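Local coordinates for cutm, flavoprotein of carbon monoxide dehydrogenase (Hydrogenophaga pseudoflava, PDB 1FFV), which binds FAD as the flavoprotein subunit of carbon monoxide dehydrogenase and probably passes on electrons released when carbon monoxide is oxidised, at residues H135-G140 with R144-A149; D150-F153 with M158-L161; T190-T195 with D259-A264; G122-A127 with W181-L186. All blocks are in the same frame, centred on the assembly; numbering follows the deposited sequence.

Interaction 1 of 4, residues H135-G140 with R144-A149; sequences HFVLEG and RRTVPA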
# COMPACT_ATOMS: atom_id res chain seq x y z
N HIS C 135 -10.35 31.44 51.93
CA HIS C 135 -11.38 32.37 51.52
C HIS C 135 -11.16 32.58 50.03
O HIS C 135 -10.03 32.55 49.54
CB HIS C 135 -11.27 33.69 52.28
CG HIS C 135 -11.73 33.60 53.70
ND1 HIS C 135 -10.97 33.02 54.70
CD2 HIS C 135 -12.88 34.01 54.29
CE1 HIS C 135 -11.63 33.09 55.84
NE2 HIS C 135 -12.79 33.68 55.62
N PHE C 136 -12.25 32.76 49.29
CA PHE C 136 -12.17 32.92 47.85
C PHE C 136 -12.62 34.30 47.38
O PHE C 136 -13.69 34.77 47.74
CB PHE C 136 -13.04 31.85 47.18
CG PHE C 136 -12.80 30.46 47.72
CD1 PHE C 136 -11.51 29.98 47.91
CD2 PHE C 136 -13.89 29.64 48.04
CE1 PHE C 136 -11.30 28.70 48.43
CE2 PHE C 136 -13.68 28.36 48.56
CZ PHE C 136 -12.39 27.89 48.75
N VAL C 137 -11.80 34.93 46.54
CA VAL C 137 -12.11 36.25 45.98
C VAL C 137 -12.84 36.09 44.65
O VAL C 137 -12.32 35.48 43.71
CB VAL C 137 -10.82 37.05 45.77
CG1 VAL C 137 -11.14 38.42 45.20
CG2 VAL C 137 -10.08 37.19 47.08
N LEU C 138 -14.06 36.64 44.57
CA LEU C 138 -14.89 36.56 43.36
C LEU C 138 -15.10 37.92 42.69
O LEU C 138 -15.46 38.89 43.35
CB LEU C 138 -16.26 35.98 43.69
CG LEU C 138 -16.33 34.81 44.67
CD1 LEU C 138 -17.78 34.32 44.80
CD2 LEU C 138 -15.41 33.69 44.21
N GLU C 139 -14.89 37.98 41.38
CA GLU C 139 -15.09 39.24 40.68
C GLU C 139 -16.27 39.19 39.73
O GLU C 139 -16.36 38.31 38.87
CB GLU C 139 -13.84 39.69 39.93
CG GLU C 139 -13.96 41.14 39.50
CD GLU C 139 -12.79 41.64 38.69
OE1 GLU C 139 -11.64 41.59 39.18
OE2 GLU C 139 -13.04 42.09 37.56
N GLY C 140 -17.19 40.12 39.92
CA GLY C 140 -18.36 40.20 39.07
C GLY C 140 -18.40 41.58 38.44
O GLY C 140 -17.42 42.31 38.51
N ARG C 144 -15.46 43.13 43.53
CA ARG C 144 -15.00 41.91 44.18
C ARG C 144 -15.67 41.68 45.52
O ARG C 144 -16.16 42.61 46.16
CB ARG C 144 -13.48 41.94 44.33
CG ARG C 144 -12.76 41.88 43.00
CD ARG C 144 -11.26 41.76 43.17
NE ARG C 144 -10.60 41.59 41.88
CZ ARG C 144 -9.32 41.28 41.72
NH1 ARG C 144 -8.53 41.09 42.77
NH2 ARG C 144 -8.83 41.14 40.49
N ARG C 145 -15.72 40.41 45.92
CA ARG C 145 -16.30 40.00 47.19
C ARG C 145 -15.54 38.75 47.61
O ARG C 145 -15.11 37.96 46.76
CB ARG C 145 -17.80 39.67 47.04
CG ARG C 145 -18.10 38.38 46.28
CD ARG C 145 -19.55 38.28 45.84
NE ARG C 145 -20.36 37.45 46.73
CZ ARG C 145 -21.05 36.37 46.34
NH1 ARG C 145 -21.06 35.97 45.08
NH2 ARG C 145 -21.80 35.73 47.23
N THR C 146 -15.31 38.62 48.91
CA THR C 146 -14.60 37.46 49.42
C THR C 146 -15.55 36.62 50.27
O THR C 146 -16.26 37.15 51.13
CB THR C 146 -13.36 37.85 50.23
OG1 THR C 146 -12.45 38.56 49.39
CG2 THR C 146 -12.66 36.62 50.77
N VAL C 147 -15.57 35.32 50.00
CA VAL C 147 -16.41 34.40 50.74
C VAL C 147 -15.56 33.27 51.32
O VAL C 147 -14.51 32.93 50.77
CB VAL C 147 -17.52 33.81 49.83
CG1 VAL C 147 -18.49 34.91 49.42
CG2 VAL C 147 -16.90 33.14 48.60
N PRO C 148 -15.97 32.73 52.49
CA PRO C 148 -15.22 31.64 53.14
C PRO C 148 -15.46 30.28 52.49
O PRO C 148 -16.52 30.03 51.92
CB PRO C 148 -15.76 31.67 54.56
CG PRO C 148 -17.19 32.01 54.34
CD PRO C 148 -17.11 33.14 53.33
N ALA C 149 -14.45 29.42 52.56
CA ALA C 149 -14.56 28.07 52.02
C ALA C 149 -15.68 27.39 52.82
O ALA C 149 -16.55 26.74 52.25
CB ALA C 149 -13.25 27.32 52.21
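E139 sends its extended chain out beside the long arm of R144, chi1 -166° placing CG opposite the backbone N, while CG of R144 stands anti to its own carbonyl carbon and its chain stays extended as far as NE. The guanidinium takes the acid side-on: NE lies 2.9 Å from E139 OE1 and NH2 3.1 Å from the same oxygen, which sits in the guanidinium plane, while the two flat groups are turned 31° apart. Both donors of this salt bridge therefore fall on a single oxygen. Replacing E139 by an alanine is likely to leave the R144 guanidinium without this countercharge and free to swing at the strand edge. V137 CG1 packs against R144 CD, and on the same face the H135 ring lies against P148, CD2 to CB 3.7 Å.

On the other face F136, L138 and V147 are buried. The ring of F136 reaches A149, its CZ 3.6 Å from A149 CB, and L138 CD1 meets V147 CG2 at 4.1 Å. R145 also lies against L138 CD1, but its NH1 is engaged by E165 in a salt bridge.

Between the faces four backbone bonds join F136 to V147 and L138 to R145; the one from L138 N to R145 O is 2.8 Å long and almost straight (178°). The two strands form an antiparallel beta hairpin; 135-140 also bonds to strand 166-173, which leaves 143-148 outermost in this chain's five-stranded sheet of the FAD-binding domain.

Interaction 2 of 4, residues D150-F153 with M158-L161; sequences DGFF and MTLL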
# COMPACT_ATOMS: atom_id res chain seq x y z
N ASP C 150 -15.67 27.61 54.14
CA ASP C 150 -16.69 27.05 55.03
C ASP C 150 -17.99 27.82 54.84
O ASP C 150 -18.27 28.78 55.55
CB ASP C 150 -16.21 27.14 56.48
CG ASP C 150 -17.25 26.64 57.47
OD1 ASP C 150 -17.92 25.64 57.17
OD2 ASP C 150 -17.39 27.25 58.55
N GLY C 151 -18.76 27.43 53.83
CA GLY C 151 -20.01 28.11 53.54
C GLY C 151 -20.18 28.31 52.05
O GLY C 151 -21.25 28.70 51.58
N PHE C 152 -19.11 28.01 51.30
CA PHE C 152 -19.08 28.15 49.85
C PHE C 152 -19.79 27.03 49.09
O PHE C 152 -20.30 27.24 47.98
CB PHE C 152 -17.62 28.21 49.39
CG PHE C 152 -17.45 28.52 47.92
CD1 PHE C 152 -17.68 29.81 47.44
CD2 PHE C 152 -17.03 27.54 47.04
CE1 PHE C 152 -17.48 30.11 46.08
CE2 PHE C 152 -16.83 27.83 45.68
CZ PHE C 152 -17.05 29.11 45.21
N PHE C 153 -19.81 25.84 49.68
CA PHE C 153 -20.40 24.67 49.05
C PHE C 153 -21.86 24.46 49.45
O PHE C 153 -22.16 24.15 50.61
CB PHE C 153 -19.51 23.46 49.35
CG PHE C 153 -18.05 23.72 49.05
CD1 PHE C 153 -17.60 23.76 47.73
CD2 PHE C 153 -17.14 24.00 50.08
CE1 PHE C 153 -16.26 24.08 47.43
CE2 PHE C 153 -15.80 24.32 49.80
CZ PHE C 153 -15.36 24.36 48.47
N MET C 158 -22.80 22.83 43.02
CA MET C 158 -23.30 24.16 43.35
C MET C 158 -22.49 24.88 44.43
O MET C 158 -22.22 24.32 45.49
CB MET C 158 -24.76 24.07 43.82
CG MET C 158 -25.72 23.54 42.78
SD MET C 158 -27.35 23.35 43.52
CE MET C 158 -27.25 21.68 44.11
N THR C 159 -22.13 26.13 44.15
CA THR C 159 -21.37 26.94 45.10
C THR C 159 -21.98 28.34 45.18
O THR C 159 -22.94 28.65 44.49
CB THR C 159 -19.88 27.08 44.69
OG1 THR C 159 -19.78 27.89 43.52
CG2 THR C 159 -19.25 25.71 44.42
N LEU C 160 -21.39 29.19 46.02
CA LEU C 160 -21.86 30.56 46.20
C LEU C 160 -21.55 31.42 44.95
O LEU C 160 -22.08 32.51 44.78
CB LEU C 160 -21.19 31.16 47.44
CG LEU C 160 -22.03 31.51 48.68
CD1 LEU C 160 -23.27 30.66 48.82
CD2 LEU C 160 -21.15 31.39 49.91
N LEU C 161 -20.70 30.88 44.08
CA LEU C 161 -20.30 31.55 42.85
C LEU C 161 -21.51 31.87 41.97
O LEU C 161 -22.37 31.02 41.74
CB LEU C 161 -19.33 30.64 42.10
CG LEU C 161 -18.26 31.11 41.13
CD1 LEU C 161 -17.52 32.34 41.64
CD2 LEU C 161 -17.29 29.94 40.95
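F152 throws its ring across to T159 because its CG lies anti to the backbone N (chi1 -173°), which carries the phenyl group against T159 and L160. T159 CB stands over one face of that ring, 3.7 Å from the centroid and 27° off the normal, a CH-pi contact placed toward the CE2 side of the ring. The threonine hydroxyl occupies the position between its own N and carbonyl carbon (chi1 70°); from there OG1 comes near F152 CZ and accepts a bond from L161 N at 3.2 Å, closing an ST turn. The methyl, CG2, is left to approach F152 CE2 at 3.5 Å and, more loosely, the ring of F153.

L160 runs past F152 in the opposite sense, its CB 3.8 Å from F152 CD1, while its CD2 methyl covers the carbonyl of G151. Its N donates to F152 O (3.0 Å), a bent bond that lies in the carbonyl plane. G151 itself turns the chain with a positive phi, where a side chain would collide with the preceding carbonyl oxygen.

F153 and T159 form the antiparallel pair, non-hydrogen-bonded, that opens the small two-stranded sheet of 153-155 and 158-159. Around this turn F152 meets I116 of helix 112-117 and sets its ring edge-to-face with F136 of strand 135-140, F153 packs on P126, S129 and I130 of helix 125-131, and L161 touches A117 of helix 112-117 and also the bound FAD.

Interaction 3 of 4, residues T190-T195 with D259-A264; sequences TGDWAT and DLRGDA. With FAD (flavin-adenine dinucleotide), chain J.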
# COMPACT_ATOMS: atom_id res chain seq x y z
N THR C 190 -4.63 4.80 42.35
CA THR C 190 -4.01 6.11 42.22
C THR C 190 -4.73 6.85 41.09
O THR C 190 -5.04 6.25 40.05
CB THR C 190 -2.49 5.97 41.92
OG1 THR C 190 -1.86 7.25 41.94
CG2 THR C 190 -2.26 5.33 40.56
N GLY C 191 -5.05 8.12 41.33
CA GLY C 191 -5.73 8.93 40.32
C GLY C 191 -7.24 8.81 40.27
O GLY C 191 -7.87 9.22 39.28
N ASP C 192 -7.83 8.22 41.31
CA ASP C 192 -9.28 8.05 41.38
C ASP C 192 -9.81 8.95 42.48
O ASP C 192 -9.05 9.42 43.33
CB ASP C 192 -9.63 6.59 41.68
CG ASP C 192 -11.12 6.28 41.57
OD1 ASP C 192 -11.88 7.05 40.94
OD2 ASP C 192 -11.54 5.23 42.10
N TRP C 193 -11.11 9.22 42.45
CA TRP C 193 -11.73 10.04 43.48
C TRP C 193 -11.85 9.22 44.76
O TRP C 193 -11.95 8.00 44.72
CB TRP C 193 -13.09 10.55 43.01
CG TRP C 193 -12.97 11.65 41.99
CD1 TRP C 193 -12.97 13.00 42.24
CD2 TRP C 193 -12.83 11.50 40.58
NE1 TRP C 193 -12.86 13.69 41.06
CE2 TRP C 193 -12.77 12.80 40.02
CE3 TRP C 193 -12.76 10.39 39.72
CZ2 TRP C 193 -12.65 13.02 38.65
CZ3 TRP C 193 -12.63 10.61 38.36
CH2 TRP C 193 -12.58 11.92 37.83
N ALA C 194 -11.79 9.90 45.89
CA ALA C 194 -11.87 9.23 47.17
C ALA C 194 -13.19 8.52 47.41
O ALA C 194 -14.25 8.96 46.94
CB ALA C 194 -11.63 10.23 48.29
N THR C 195 -13.11 7.38 48.09
CA THR C 195 -14.30 6.64 48.49
C THR C 195 -14.76 7.42 49.74
O THR C 195 -15.95 7.54 50.03
CB THR C 195 -13.97 5.19 48.89
OG1 THR C 195 -13.50 4.47 47.74
CG2 THR C 195 -15.20 4.49 49.44
N ASP C 259 -22.85 4.14 45.24
CA ASP C 259 -22.38 3.91 43.87
C ASP C 259 -21.38 2.76 43.84
O ASP C 259 -21.35 1.94 44.76
CB ASP C 259 -21.81 5.19 43.22
CG ASP C 259 -20.70 5.82 44.03
OD1 ASP C 259 -19.88 5.11 44.64
OD2 ASP C 259 -20.63 7.07 44.02
N LEU C 260 -20.56 2.69 42.79
CA LEU C 260 -19.59 1.61 42.67
C LEU C 260 -18.43 1.65 43.65
O LEU C 260 -17.68 0.69 43.76
CB LEU C 260 -19.10 1.48 41.22
CG LEU C 260 -20.24 1.10 40.26
CD1 LEU C 260 -19.75 1.04 38.83
CD2 LEU C 260 -20.85 -0.24 40.67
N ARG C 261 -18.30 2.76 44.38
CA ARG C 261 -17.25 2.91 45.40
C ARG C 261 -17.73 2.33 46.73
O ARG C 261 -16.95 2.18 47.68
CB ARG C 261 -16.85 4.37 45.56
CG ARG C 261 -15.50 4.70 44.94
CD ARG C 261 -15.26 6.20 44.82
NE ARG C 261 -16.07 6.77 43.74
CZ ARG C 261 -15.58 7.20 42.58
NH1 ARG C 261 -14.27 7.15 42.34
NH2 ARG C 261 -16.41 7.61 41.64
N GLY C 262 -19.02 2.01 46.80
CA GLY C 262 -19.58 1.43 48.00
C GLY C 262 -20.93 1.99 48.42
O GLY C 262 -21.41 2.97 47.85
N ASP C 263 -21.55 1.35 49.41
CA ASP C 263 -22.83 1.82 49.92
C ASP C 263 -22.62 2.84 51.05
O ASP C 263 -21.48 3.16 51.40
CB ASP C 263 -23.72 0.66 50.37
CG ASP C 263 -23.09 -0.22 51.46
OD1 ASP C 263 -22.01 0.11 51.99
OD2 ASP C 263 -23.69 -1.26 51.79
N ALA C 264 -23.71 3.37 51.59
CA ALA C 264 -23.64 4.36 52.67
C ALA C 264 -22.95 3.75 53.89
O ALA C 264 -22.19 4.42 54.59
CB ALA C 264 -25.05 4.83 53.04
PA FAD J . -12.60 22.98 34.49
O1A FAD J . -12.70 24.14 33.59
O2A FAD J . -12.59 21.73 33.96
O5B FAD J . -13.82 23.13 35.35
C5B FAD J . -14.04 24.32 36.07
C4B FAD J . -15.51 24.36 36.46
O4B FAD J . -15.58 25.48 37.40
C3B FAD J . -16.48 24.82 35.40
O3B FAD J . -17.82 24.73 35.73
C2B FAD J . -15.92 26.20 35.15
O2B FAD J . -16.80 26.95 34.39
C1B FAD J . -15.75 26.70 36.55
N9A FAD J . -14.54 27.45 36.84
C8A FAD J . -13.25 27.07 36.60
N7A FAD J . -12.36 27.98 36.98
C5A FAD J . -13.12 29.01 37.49
C6A FAD J . -12.74 30.29 38.08
N6A FAD J . -11.52 30.71 38.22
N1A FAD J . -13.80 31.05 38.47
C2A FAD J . -15.09 30.65 38.35
N3A FAD J . -15.52 29.51 37.83
C4A FAD J . -14.50 28.71 37.42
N1 FAD J . -9.99 16.07 41.25
C2 FAD J . -9.80 15.82 42.54
O2 FAD J . -10.00 16.64 43.36
N3 FAD J . -9.35 14.56 43.01
C4 FAD J . -9.08 13.53 42.15
O4 FAD J . -8.69 12.47 42.60
C4X FAD J . -9.29 13.79 40.74
N5 FAD J . -9.05 12.81 39.85
C5X FAD J . -9.27 13.10 38.54
C6 FAD J . -9.01 12.08 37.63
C7 FAD J . -9.19 12.25 36.29
C7M FAD J . -8.91 11.12 35.33
C8 FAD J . -9.65 13.52 35.79
C8M FAD J . -9.86 13.75 34.31
C9 FAD J . -9.90 14.57 36.69
C9A FAD J . -9.71 14.36 38.05
N10 FAD J . -9.96 15.38 39.02
C10 FAD J . -9.76 15.11 40.33
C1' FAD J . -10.40 16.73 38.56
C2' FAD J . -9.44 17.99 38.37
O2' FAD J . -8.95 17.66 39.64
C3' FAD J . -10.72 18.70 38.00
O3' FAD J . -9.68 18.81 37.00
C4' FAD J . -10.76 20.20 37.81
O4' FAD J . -11.79 19.70 38.73
C5' FAD J . -11.96 21.04 37.35
O5' FAD J . -10.66 21.99 37.42
P FAD J . -10.23 22.59 36.08
O1P FAD J . -9.08 23.56 36.46
O2P FAD J . -9.84 21.65 35.14
O3P FAD J . -11.40 23.27 35.50
O HOH W 1 -14.13 1.86 47.65
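R261 reaches D192 through NH1, which lies 2.8 Å from D192 OD1 in a salt bridge whose hydrogen bond is weak, bent to 119°. The oxygen sits at the edge of the guanidinium, in its plane, but the carboxylate is turned 41° from that plane. A second weak bond goes from R261 NH1 to W193 O, and W193 CB packs against the same nitrogen. The bend at chi3 (-74°) turns NE and the guanidinium toward D192; nearer the backbone, R261 CG lies 3.4 Å from T195 OG1 and CD packs on A194 O. One water ties the two loops further: it is 2.7 Å from T195 OG1 and donates to R261 O.

Around this shell, D192 OD1 also accepts a weak bond from W193 N, and D192 OD2 pairs with R188, so the acid serves two arginines that lie close to one another; its charge probably eases their proximity. On the other loop D259 to G262 form a type I beta turn. D259 OD1 accepts from R261 N at 2.8 Å, an Asx turn that holds the base of the arginine, and it also pairs with K267. D263 then stands as N-cap of helix 264-285.

The same loop as D192 reaches the flavin. The indole of W193 lays one face on the isoalloxazine, its CZ2 3.3 Å from FAD C9A, and D192 O is near FAD O4. This loop thus forms part of the FAD pocket, a tryptophan over the flavin rings, with R261 of the same C-terminal domain meeting D192 and W193 O on the loop that carries it.

Interaction 4 of 4, residues G122-A127 with W181-L186; sequences GNDHPA and WAYEKL. With FAD (flavin-adenine dinucleotide), chain J.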
# COMPACT_ATOMS: atom_id res chain seq x y z
N GLY C 122 -16.80 14.76 45.20
CA GLY C 122 -15.69 13.86 44.97
C GLY C 122 -14.33 14.52 44.95
O GLY C 122 -13.32 13.86 45.18
N ASN C 123 -14.28 15.82 44.64
CA ASN C 123 -13.02 16.56 44.59
C ASN C 123 -12.39 16.73 45.98
O ASN C 123 -13.08 16.69 47.00
CB ASN C 123 -13.23 17.91 43.90
CG ASN C 123 -13.32 17.80 42.38
OD1 ASN C 123 -13.39 18.83 41.71
ND2 ASN C 123 -13.30 16.59 41.83
N ASP C 124 -11.07 16.93 46.02
CA ASP C 124 -10.34 17.07 47.28
C ASP C 124 -10.19 18.48 47.85
O ASP C 124 -10.25 18.67 49.07
CB ASP C 124 -8.96 16.42 47.16
CG ASP C 124 -9.02 14.95 46.81
OD1 ASP C 124 -9.56 14.15 47.60
OD2 ASP C 124 -8.53 14.58 45.72
N HIS C 125 -10.00 19.47 46.98
CA HIS C 125 -9.83 20.84 47.45
C HIS C 125 -10.96 21.40 48.29
O HIS C 125 -10.71 22.23 49.16
CB HIS C 125 -9.46 21.78 46.31
CG HIS C 125 -8.03 21.68 45.90
ND1 HIS C 125 -7.00 21.96 46.77
CD2 HIS C 125 -7.46 21.29 44.74
CE1 HIS C 125 -5.84 21.74 46.16
NE2 HIS C 125 -6.09 21.33 44.93
N PRO C 126 -12.22 21.01 48.00
CA PRO C 126 -13.28 21.57 48.85
C PRO C 126 -13.01 21.30 50.35
O PRO C 126 -12.92 22.25 51.13
CB PRO C 126 -14.53 20.86 48.33
CG PRO C 126 -14.24 20.76 46.86
CD PRO C 126 -12.80 20.31 46.84
N ALA C 127 -12.81 20.04 50.73
CA ALA C 127 -12.53 19.73 52.14
C ALA C 127 -11.23 20.38 52.60
O ALA C 127 -11.16 20.92 53.70
CB ALA C 127 -12.49 18.22 52.37
N TRP C 181 -1.17 18.64 60.61
CA TRP C 181 -2.12 18.50 59.50
C TRP C 181 -2.14 17.09 58.93
O TRP C 181 -1.28 16.26 59.24
CB TRP C 181 -1.74 19.48 58.39
CG TRP C 181 -0.27 19.42 58.07
CD1 TRP C 181 0.74 20.10 58.70
CD2 TRP C 181 0.36 18.59 57.09
NE1 TRP C 181 1.96 19.73 58.18
CE2 TRP C 181 1.75 18.81 57.18
CE3 TRP C 181 -0.12 17.68 56.14
CZ2 TRP C 181 2.67 18.14 56.36
CZ3 TRP C 181 0.79 17.02 55.32
CH2 TRP C 181 2.18 17.26 55.44
N ALA C 182 -3.12 16.84 58.06
CA ALA C 182 -3.24 15.54 57.41
C ALA C 182 -4.41 15.47 56.45
O ALA C 182 -5.39 16.20 56.58
CB ALA C 182 -3.38 14.44 58.47
N TYR C 183 -4.25 14.63 55.43
CA TYR C 183 -5.30 14.37 54.46
C TYR C 183 -5.27 12.88 54.18
O TYR C 183 -4.37 12.38 53.50
CB TYR C 183 -5.12 15.13 53.15
CG TYR C 183 -6.36 15.02 52.28
CD1 TYR C 183 -7.62 15.34 52.81
CD2 TYR C 183 -6.30 14.56 50.96
CE1 TYR C 183 -8.78 15.21 52.05
CE2 TYR C 183 -7.47 14.42 50.19
CZ TYR C 183 -8.70 14.74 50.75
OH TYR C 183 -9.87 14.62 50.04
N GLU C 184 -6.20 12.15 54.79
CA GLU C 184 -6.28 10.71 54.59
C GLU C 184 -7.33 10.45 53.51
O GLU C 184 -8.50 10.79 53.69
CB GLU C 184 -6.68 10.00 55.89
CG GLU C 184 -5.65 10.09 57.00
CD GLU C 184 -4.36 9.34 56.70
OE1 GLU C 184 -4.41 8.20 56.20
OE2 GLU C 184 -3.28 9.91 56.96
N LYS C 185 -6.90 9.86 52.40
CA LYS C 185 -7.80 9.57 51.29
C LYS C 185 -7.85 8.08 50.90
O LYS C 185 -6.85 7.50 50.46
CB LYS C 185 -7.42 10.44 50.08
CG LYS C 185 -8.15 10.14 48.79
CD LYS C 185 -7.61 11.03 47.67
CE LYS C 185 -8.31 10.81 46.34
NZ LYS C 185 -7.83 11.75 45.30
N LEU C 186 -9.02 7.47 51.09
CA LEU C 186 -9.24 6.07 50.75
C LEU C 186 -9.65 6.07 49.27
O LEU C 186 -10.65 6.68 48.91
CB LEU C 186 -10.39 5.52 51.60
CG LEU C 186 -10.48 4.02 51.92
CD1 LEU C 186 -11.94 3.68 52.09
CD2 LEU C 186 -9.88 3.15 50.83
PA FAD J . -12.60 22.98 34.49
O1A FAD J . -12.70 24.14 33.59
O2A FAD J . -12.59 21.73 33.96
O5B FAD J . -13.82 23.13 35.35
C5B FAD J . -14.04 24.32 36.07
C4B FAD J . -15.51 24.36 36.46
O4B FAD J . -15.58 25.48 37.40
C3B FAD J . -16.48 24.82 35.40
O3B FAD J . -17.82 24.73 35.73
C2B FAD J . -15.92 26.20 35.15
O2B FAD J . -16.80 26.95 34.39
C1B FAD J . -15.75 26.70 36.55
N9A FAD J . -14.54 27.45 36.84
C8A FAD J . -13.25 27.07 36.60
N7A FAD J . -12.36 27.98 36.98
C5A FAD J . -13.12 29.01 37.49
C6A FAD J . -12.74 30.29 38.08
N6A FAD J . -11.52 30.71 38.22
N1A FAD J . -13.80 31.05 38.47
C2A FAD J . -15.09 30.65 38.35
N3A FAD J . -15.52 29.51 37.83
C4A FAD J . -14.50 28.71 37.42
N1 FAD J . -9.99 16.07 41.25
C2 FAD J . -9.80 15.82 42.54
O2 FAD J . -10.00 16.64 43.36
N3 FAD J . -9.35 14.56 43.01
C4 FAD J . -9.08 13.53 42.15
O4 FAD J . -8.69 12.47 42.60
C4X FAD J . -9.29 13.79 40.74
N5 FAD J . -9.05 12.81 39.85
C5X FAD J . -9.27 13.10 38.54
C6 FAD J . -9.01 12.08 37.63
C7 FAD J . -9.19 12.25 36.29
C7M FAD J . -8.91 11.12 35.33
C8 FAD J . -9.65 13.52 35.79
C8M FAD J . -9.86 13.75 34.31
C9 FAD J . -9.90 14.57 36.69
C9A FAD J . -9.71 14.36 38.05
N10 FAD J . -9.96 15.38 39.02
C10 FAD J . -9.76 15.11 40.33
C1' FAD J . -10.40 16.73 38.56
C2' FAD J . -9.44 17.99 38.37
O2' FAD J . -8.95 17.66 39.64
C3' FAD J . -10.72 18.70 38.00
O3' FAD J . -9.68 18.81 37.00
C4' FAD J . -10.76 20.20 37.81
O4' FAD J . -11.79 19.70 38.73
C5' FAD J . -11.96 21.04 37.35
O5' FAD J . -10.66 21.99 37.42
P FAD J . -10.23 22.59 36.08
O1P FAD J . -9.08 23.56 36.46
O2P FAD J . -9.84 21.65 35.14
O3P FAD J . -11.40 23.27 35.50
O HOH W 2 -10.99 12.69 45.85
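D124 and K185 meet in a salt bridge, D124 OD2 to K185 NZ 2.9 Å, within the FAD pocket at the junction of the FAD-binding domain and the C-terminal domain of this flavoprotein. The same carboxylate takes Y183 with its other oxygen: the tyrosine hydroxyl donates to D124 OD1 over only 2.5 Å. The lysine comes from the syn side of OD2 and the phenol from the anti side of OD1, each 17° out of the carboxylate plane.

Flavin binding uses the same groups. FAD N3 donates to D124 OD2 (2.8 Å), D124 N donates to FAD O2 (2.9 Å), and K185 NZ donates to FAD O4, so the whole O2-N3-O4 edge of the pyrimidine ring is read. With an alanine in place of D124, FAD N3 is likely to lose its acceptor, and Y183 OH and K185 NZ their carboxylate mate. K185 spans the distance as a fully extended chain, its CG anti to the backbone N (chi1 173°); its ammonium also donates to L100 O, while Y183 OH has a further partner in T217.

Farther out, D124 CB touches the ring of Y183 near CE2, and the carboxylate stands almost upright to that ring, the planes 79° apart with OD1 at the ring edge. I101 covers D124 from a neighbouring loop, and L93 of helix 92-97 lies against Y183. A water completes the group, donating to G122 O and to D124 OD1, each at 2.7 Å.

Along the chain, interaction 1 closes before interaction 2 opens, and both lie between the two segments of interaction 4, with interaction 3 following. Interactions 1 and 2, centres about 10 Å apart, share the FAD-binding domain and touch through L138 with L161 and V147 with F152. Interaction 2 reaches interaction 4 (centres about 17 Å apart) where F153 packs on P126 at the start of helix 125-131. Interactions 3 and 4 lie about 13 Å apart between centres and both touch FAD. The centres of interactions 1 and 3 are about 31 Å apart, on opposite sides of the chain's centre. The series thus runs from the sheet of one domain, past the flavin at the domain junction, into the other.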